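Local coordinates for endoglucanase E-5 (Thermobifida fusca, PDB 2CKS), which catalyses the endohydrolysis of (1->4)-beta-D-glucosidic linkages in cellulose, lichenin and cereal beta-D-glucans, the chain here being its family 5 catalytic domain, at residues A57-L62 against P226-E231; L133-N138 against A202-A207. All blocks are in the same frame, centred on the assembly; numbering follows the deposited sequence.

Contact 1: residues A57-L62 against P226-E231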
loop_
_atom_site.group_PDB
_atom_site.type_symbol
_atom_site.label_atom_id
_atom_site.label_comp_id
_atom_site.label_asym_id
_atom_site.label_seq_id
_atom_site.Cartn_x
_atom_site.Cartn_y
_atom_site.Cartn_z
ATOM N N ALA A 57 3.081 8.200 -11.473
ATOM C CA ALA A 57 3.060 7.634 -10.122
ATOM C C ALA A 57 4.451 7.697 -9.508
ATOM O O ALA A 57 5.440 7.544 -10.210
ATOM C CB ALA A 57 2.582 6.208 -10.161
ATOM N N ASP A 58 4.508 7.932 -8.199
ATOM C CA ASP A 58 5.750 7.862 -7.424
ATOM C C ASP A 58 6.076 6.458 -6.926
ATOM O O ASP A 58 7.226 6.135 -6.645
ATOM C CB ASP A 58 5.643 8.733 -6.175
ATOM C CG ASP A 58 5.432 10.182 -6.481
ATOM O OD1 ASP A 58 6.215 10.721 -7.292
ATOM O OD2 ASP A 58 4.516 10.865 -5.956
ATOM N N ILE A 59 5.037 5.641 -6.787
ATOM C CA ILE A 59 5.116 4.424 -5.996
ATOM C C ILE A 59 4.073 3.420 -6.488
ATOM O O ILE A 59 2.993 3.800 -6.969
ATOM C CB ILE A 59 4.914 4.811 -4.501
ATOM C CG1 ILE A 59 5.117 3.635 -3.549
ATOM C CG2 ILE A 59 3.557 5.438 -4.267
ATOM C CD1 ILE A 59 5.392 4.097 -2.117
ATOM N N ILE A 60 4.422 2.146 -6.390
ATOM C CA ILE A 60 3.524 1.041 -6.700
ATOM C C ILE A 60 3.536 0.095 -5.511
ATOM O O ILE A 60 4.594 -0.241 -4.975
ATOM C CB ILE A 60 3.933 0.305 -8.007
ATOM C CG1 ILE A 60 2.902 -0.782 -8.356
ATOM C CG2 ILE A 60 5.320 -0.296 -7.916
ATOM C CD1 ILE A 60 3.056 -1.364 -9.721
ATOM N N ARG A 61 2.353 -0.321 -5.099
ATOM C CA ARG A 61 2.213 -1.334 -4.073
ATOM C C ARG A 61 1.917 -2.664 -4.749
ATOM O O ARG A 61 0.963 -2.781 -5.527
ATOM C CB ARG A 61 1.098 -0.930 -3.135
ATOM C CG ARG A 61 0.709 -1.945 -2.087
ATOM C CD ARG A 61 -0.459 -1.403 -1.366
ATOM N NE ARG A 61 -0.913 -2.077 -0.170
ATOM C CZ ARG A 61 -2.139 -2.571 -0.010
ATOM N NH1 ARG A 61 -3.025 -2.613 -0.998
ATOM N NH2 ARG A 61 -2.474 -3.056 1.160
ATOM N N LEU A 62 2.758 -3.655 -4.465
ATOM C CA LEU A 62 2.622 -4.993 -5.017
ATOM C C LEU A 62 1.865 -5.879 -4.034
ATOM O O LEU A 62 2.411 -6.301 -3.015
ATOM C CB LEU A 62 4.011 -5.568 -5.303
ATOM C CG LEU A 62 4.905 -4.713 -6.204
ATOM C CD1 LEU A 62 6.309 -5.303 -6.266
ATOM C CD2 LEU A 62 4.320 -4.577 -7.592
ATOM N N PRO A 226 3.627 8.522 11.829
ATOM C CA PRO A 226 3.547 8.536 10.365
ATOM C C PRO A 226 2.504 7.565 9.860
ATOM O O PRO A 226 2.438 6.436 10.341
ATOM C CB PRO A 226 4.955 8.107 9.927
ATOM C CG PRO A 226 5.791 8.176 11.168
ATOM C CD PRO A 226 4.857 7.852 12.288
ATOM N N VAL A 227 1.683 8.029 8.928
ATOM C CA VAL A 227 0.634 7.225 8.320
ATOM C C VAL A 227 0.895 7.129 6.816
ATOM O O VAL A 227 1.295 8.108 6.187
ATOM C CB VAL A 227 -0.759 7.846 8.557
ATOM C CG1 VAL A 227 -1.826 7.089 7.788
ATOM C CG2 VAL A 227 -1.089 7.868 10.031
ATOM N N PHE A 228 0.688 5.946 6.252
ATOM C CA PHE A 228 0.647 5.782 4.808
ATOM C C PHE A 228 -0.674 5.131 4.437
ATOM O O PHE A 228 -1.057 4.112 5.008
ATOM C CB PHE A 228 1.812 4.927 4.305
ATOM C CG PHE A 228 2.072 5.099 2.833
ATOM C CD1 PHE A 228 3.133 5.883 2.382
ATOM C CD2 PHE A 228 1.240 4.507 1.895
ATOM C CE1 PHE A 228 3.341 6.070 1.020
ATOM C CE2 PHE A 228 1.455 4.697 0.526
ATOM C CZ PHE A 228 2.509 5.475 0.101
ATOM N N VAL A 229 -1.374 5.718 3.476
ATOM C CA VAL A 229 -2.627 5.156 3.027
ATOM C C VAL A 229 -2.319 4.130 1.928
ATOM O O VAL A 229 -2.288 4.452 0.751
ATOM C CB VAL A 229 -3.609 6.260 2.587
ATOM C CG1 VAL A 229 -4.844 5.668 1.933
ATOM C CG2 VAL A 229 -3.996 7.100 3.807
ATOM N N THR A 230 -2.068 2.886 2.329
ATOM C CA THR A 230 -1.636 1.861 1.373
ATOM C C THR A 230 -2.773 1.317 0.512
ATOM O O THR A 230 -2.523 0.632 -0.471
ATOM C CB THR A 230 -0.916 0.697 2.072
ATOM O OG1 THR A 230 -1.717 0.195 3.140
ATOM C CG2 THR A 230 0.365 1.148 2.741
ATOM N N GLU A 231 -4.013 1.635 0.862
ATOM C CA GLU A 231 -5.145 1.190 0.067
ATOM C C GLU A 231 -6.322 2.117 0.293
ATOM O O GLU A 231 -6.752 2.303 1.421
ATOM C CB GLU A 231 -5.514 -0.230 0.468
ATOM C CG GLU A 231 -6.409 -0.937 -0.517
ATOM C CD GLU A 231 -6.743 -2.334 -0.051
ATOM O OE1 GLU A 231 -7.940 -2.605 0.185
ATOM O OE2 GLU A 231 -5.806 -3.150 0.082
#
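A buried salt bridge between R61 and E231, with I59 on F228 below it, spans the inside of the (beta/alpha)8 barrel, from the second strand (59-65) to the seventh (227-233). The strands are not neighbours: their short axes come within 8.9 Å, with N-to-C directions 53° apart, and mainly side chains fill the gap, joined by the backbone O of T230. R61 runs out extended, its CG anti to the backbone N, which carries the guanidinium across to E231. Its NH1 donates to E231 OE2 at 3.0 Å (N-H...O 156°), near the guanidinium plane and on the anti lone pair of the carboxylate, whose plane is turned 61° away. T230 O lies 2.9 Å above one guanidinium face, toward the rim, at an angle too poor for a hydrogen bond; T263 OG1 bonds to that oxygen. Deeper in the barrel I59 CD1 meets F228 CZ at 3.9 Å. E135 takes NE of R61, N138 takes NH2, and S32 OG also binds NH1. A methionine in place of R61 would probably leave E231 OE2 and E135 OE2 without their charged mate and N138 OD1 without its donor. R61 thus grips OE2 while OE1 meets Y206 OH and a zinc ion, consistent with orienting the probable nucleophile.

Contact 2: residues L133-N138 against A202-A207; sequences LYEIAN and AFHFYA
N138 OD1 is approached from two directions: R61 NH2 donates a hydrogen bond to it, and H204 points its CE1 carbon at it from 3.1 Å. The oxygen sits in the plane of the imidazole, at the ring edge between the two nitrogens, with the C-H of CE1 aimed almost straight at it. Amide and ring planes are 34° apart. N138 starts with its CB turned from the 202-207 segment, but with CG anti to the backbone N (chi1 165°) the amide swings toward the histidine, and its own rotation turns OD1 to CE1. The backbone carbonyl of N138 also reaches the imidazole, its O lying 3.6 Å from H204 CE1. E135 ends the fourth strand of the TIM barrel, 132-135, N138 lies in the loop after it, and H204 is on the sixth strand, 199-206; the contact therefore reaches across strand 168-170, which lies between them in the order of the sheet, on the inner side of the barrel. N138 opens the Asn-Glu-Pro signature of family 5 enzymes, immediately before E139, by similarity the proton donor. H204 is bonded through both nitrogens, ND1 with E139 OE2 and NE2 with T230 OG1; these two bonds fix the rotation of the ring. E135 approaches the same ring at its edge, its extended chain ending with OE1 4.1 Å from H204 NE2 and its carboxylate nearly perpendicular to the imidazole. The two are not bonded directly: T230 OG1 lies to one side and links them, hydrogen-bonded to each, while E135 OE2 forms a salt bridge with R61 NE.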
loop_
_atom_site.group_PDB
_atom_site.type_symbol
_atom_site.label_atom_id
_atom_site.label_comp_id
_atom_site.label_asym_id
_atom_site.label_seq_id
_atom_site.Cartn_x
_atom_site.Cartn_y
_atom_site.Cartn_z
ATOM N N LEU A 133 9.790 -0.395 0.451
ATOM C CA LEU A 133 9.140 -0.326 1.756
ATOM C C LEU A 133 8.401 -1.656 1.963
ATOM O O LEU A 133 7.912 -2.261 1.013
ATOM C CB LEU A 133 8.131 0.822 1.800
ATOM C CG LEU A 133 8.656 2.248 1.627
ATOM C CD1 LEU A 133 8.888 2.588 0.166
ATOM C CD2 LEU A 133 7.691 3.253 2.257
ATOM N N TYR A 134 8.327 -2.110 3.204
ATOM C CA TYR A 134 7.767 -3.422 3.535
ATOM C C TYR A 134 6.475 -3.270 4.308
ATOM O O TYR A 134 6.472 -2.685 5.381
ATOM C CB TYR A 134 8.767 -4.212 4.384
ATOM C CG TYR A 134 10.069 -4.470 3.681
ATOM C CD1 TYR A 134 10.252 -5.615 2.950
ATOM C CD2 TYR A 134 11.105 -3.553 3.723
ATOM C CE1 TYR A 134 11.436 -5.862 2.296
ATOM C CE2 TYR A 134 12.296 -3.798 3.060
ATOM C CZ TYR A 134 12.452 -4.954 2.353
ATOM O OH TYR A 134 13.631 -5.200 1.687
ATOM N N GLU A 135 5.381 -3.790 3.770
ATOM C CA GLU A 135 4.076 -3.728 4.421
ATOM C C GLU A 135 3.769 -5.125 4.959
ATOM O O GLU A 135 3.428 -6.023 4.203
ATOM C CB GLU A 135 3.005 -3.263 3.434
ATOM C CG GLU A 135 1.604 -3.168 4.033
ATOM C CD GLU A 135 0.587 -2.545 3.095
ATOM O OE1 GLU A 135 -0.547 -2.286 3.552
ATOM O OE2 GLU A 135 0.918 -2.299 1.910
ATOM N N ILE A 136 3.884 -5.298 6.269
ATOM C CA ILE A 136 3.966 -6.645 6.858
ATOM C C ILE A 136 2.627 -7.329 7.180
ATOM O O ILE A 136 2.608 -8.522 7.473
ATOM C CB ILE A 136 4.876 -6.641 8.102
ATOM C CG1 ILE A 136 4.341 -5.678 9.165
ATOM C CG2 ILE A 136 6.310 -6.310 7.695
ATOM C CD1 ILE A 136 5.001 -5.837 10.513
ATOM N N ALA A 137 1.519 -6.593 7.091
ATOM C CA ALA A 137 0.190 -7.152 7.346
ATOM C C ALA A 137 -0.902 -6.207 6.847
ATOM O O ALA A 137 -1.385 -5.357 7.592
ATOM C CB ALA A 137 0.011 -7.422 8.842
ATOM N N ASN A 138 -1.273 -6.367 5.582
ATOM C CA ASN A 138 -2.270 -5.522 4.906
ATOM C C ASN A 138 -3.449 -5.053 5.774
ATOM O O ASN A 138 -3.557 -3.856 6.083
ATOM C CB ASN A 138 -2.779 -6.275 3.669
ATOM C CG ASN A 138 -4.050 -5.696 3.091
ATOM O OD1 ASN A 138 -4.127 -4.505 2.802
ATOM N ND2 ASN A 138 -5.077 -6.543 2.942
ATOM N N ALA A 202 -0.566 1.911 8.672
ATOM C CA ALA A 202 -1.470 1.937 7.530
ATOM C C ALA A 202 -2.875 2.401 7.884
ATOM O O ALA A 202 -3.411 2.074 8.946
ATOM C CB ALA A 202 -1.522 0.574 6.895
ATOM N N PHE A 203 -3.482 3.151 6.965
ATOM C CA PHE A 203 -4.893 3.483 7.013
ATOM C C PHE A 203 -5.527 3.225 5.657
ATOM O O PHE A 203 -4.961 3.567 4.621
ATOM C CB PHE A 203 -5.082 4.945 7.407
ATOM C CG PHE A 203 -6.523 5.370 7.508
ATOM C CD1 PHE A 203 -7.357 4.826 8.476
ATOM C CD2 PHE A 203 -7.040 6.316 6.643
ATOM C CE1 PHE A 203 -8.683 5.225 8.575
ATOM C CE2 PHE A 203 -8.368 6.718 6.738
ATOM C CZ PHE A 203 -9.181 6.183 7.711
ATOM N N HIS A 204 -6.692 2.595 5.682
ATOM C CA HIS A 204 -7.457 2.281 4.482
ATOM C C HIS A 204 -8.839 2.873 4.593
ATOM O O HIS A 204 -9.460 2.807 5.647
ATOM C CB HIS A 204 -7.609 0.770 4.331
ATOM C CG HIS A 204 -6.322 0.050 4.062
ATOM N ND1 HIS A 204 -6.276 -1.298 3.780
ATOM C CD2 HIS A 204 -5.039 0.482 4.037
ATOM C CE1 HIS A 204 -5.020 -1.661 3.590
ATOM N NE2 HIS A 204 -4.249 -0.602 3.743
ATOM N N PHE A 205 -9.347 3.407 3.492
ATOM C CA PHE A 205 -10.693 3.960 3.477
ATOM C C PHE A 205 -11.307 3.831 2.087
ATOM O O PHE A 205 -10.601 3.778 1.088
ATOM C CB PHE A 205 -10.692 5.427 3.919
ATOM C CG PHE A 205 -10.025 6.366 2.941
ATOM C CD1 PHE A 205 -10.744 6.932 1.888
ATOM C CD2 PHE A 205 -8.680 6.696 3.074
ATOM C CE1 PHE A 205 -10.133 7.792 0.975
ATOM C CE2 PHE A 205 -8.061 7.564 2.164
ATOM C CZ PHE A 205 -8.785 8.107 1.114
ATOM N N TYR A 206 -12.632 3.842 2.050
ATOM C CA TYR A 206 -13.410 3.798 0.826
ATOM C C TYR A 206 -14.427 4.929 0.963
ATOM O O TYR A 206 -15.324 4.854 1.798
ATOM C CB TYR A 206 -14.046 2.412 0.657
ATOM C CG TYR A 206 -13.005 1.405 0.243
ATOM C CD1 TYR A 206 -12.755 1.157 -1.097
ATOM C CD2 TYR A 206 -12.209 0.762 1.187
ATOM C CE1 TYR A 206 -11.774 0.261 -1.493
ATOM C CE2 TYR A 206 -11.210 -0.128 0.800
ATOM C CZ TYR A 206 -11.001 -0.373 -0.547
ATOM O OH TYR A 206 -10.031 -1.263 -0.962
ATOM N N ALA A 207 -14.254 5.978 0.159
ATOM C CA ALA A 207 -14.897 7.273 0.403
ATOM C C ALA A 207 -16.422 7.261 0.396
ATOM O O ALA A 207 -17.035 8.065 1.094
ATOM C CB ALA A 207 -14.375 8.317 -0.578
#

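The polar parts of contacts 1 and 2 lie beside the active site, the contact centres 8 Å apart, and strands 227-233 and 199-206 are neighbours in the barrel wall. Two probable hydrogen bonds couple them: T230 OG1 to H204 NE2 at 2.7 Å, and E231 OE1 to Y206 OH, also at 2.7 Å. With R61 spanning both contacts, the four segments meet in one polar network. E231, the probable nucleophile, and E139, the probable proton donor that follows N138 of contact 2, have side chains about 4 Å apart at their nearest atoms, and both bind the same zinc ion.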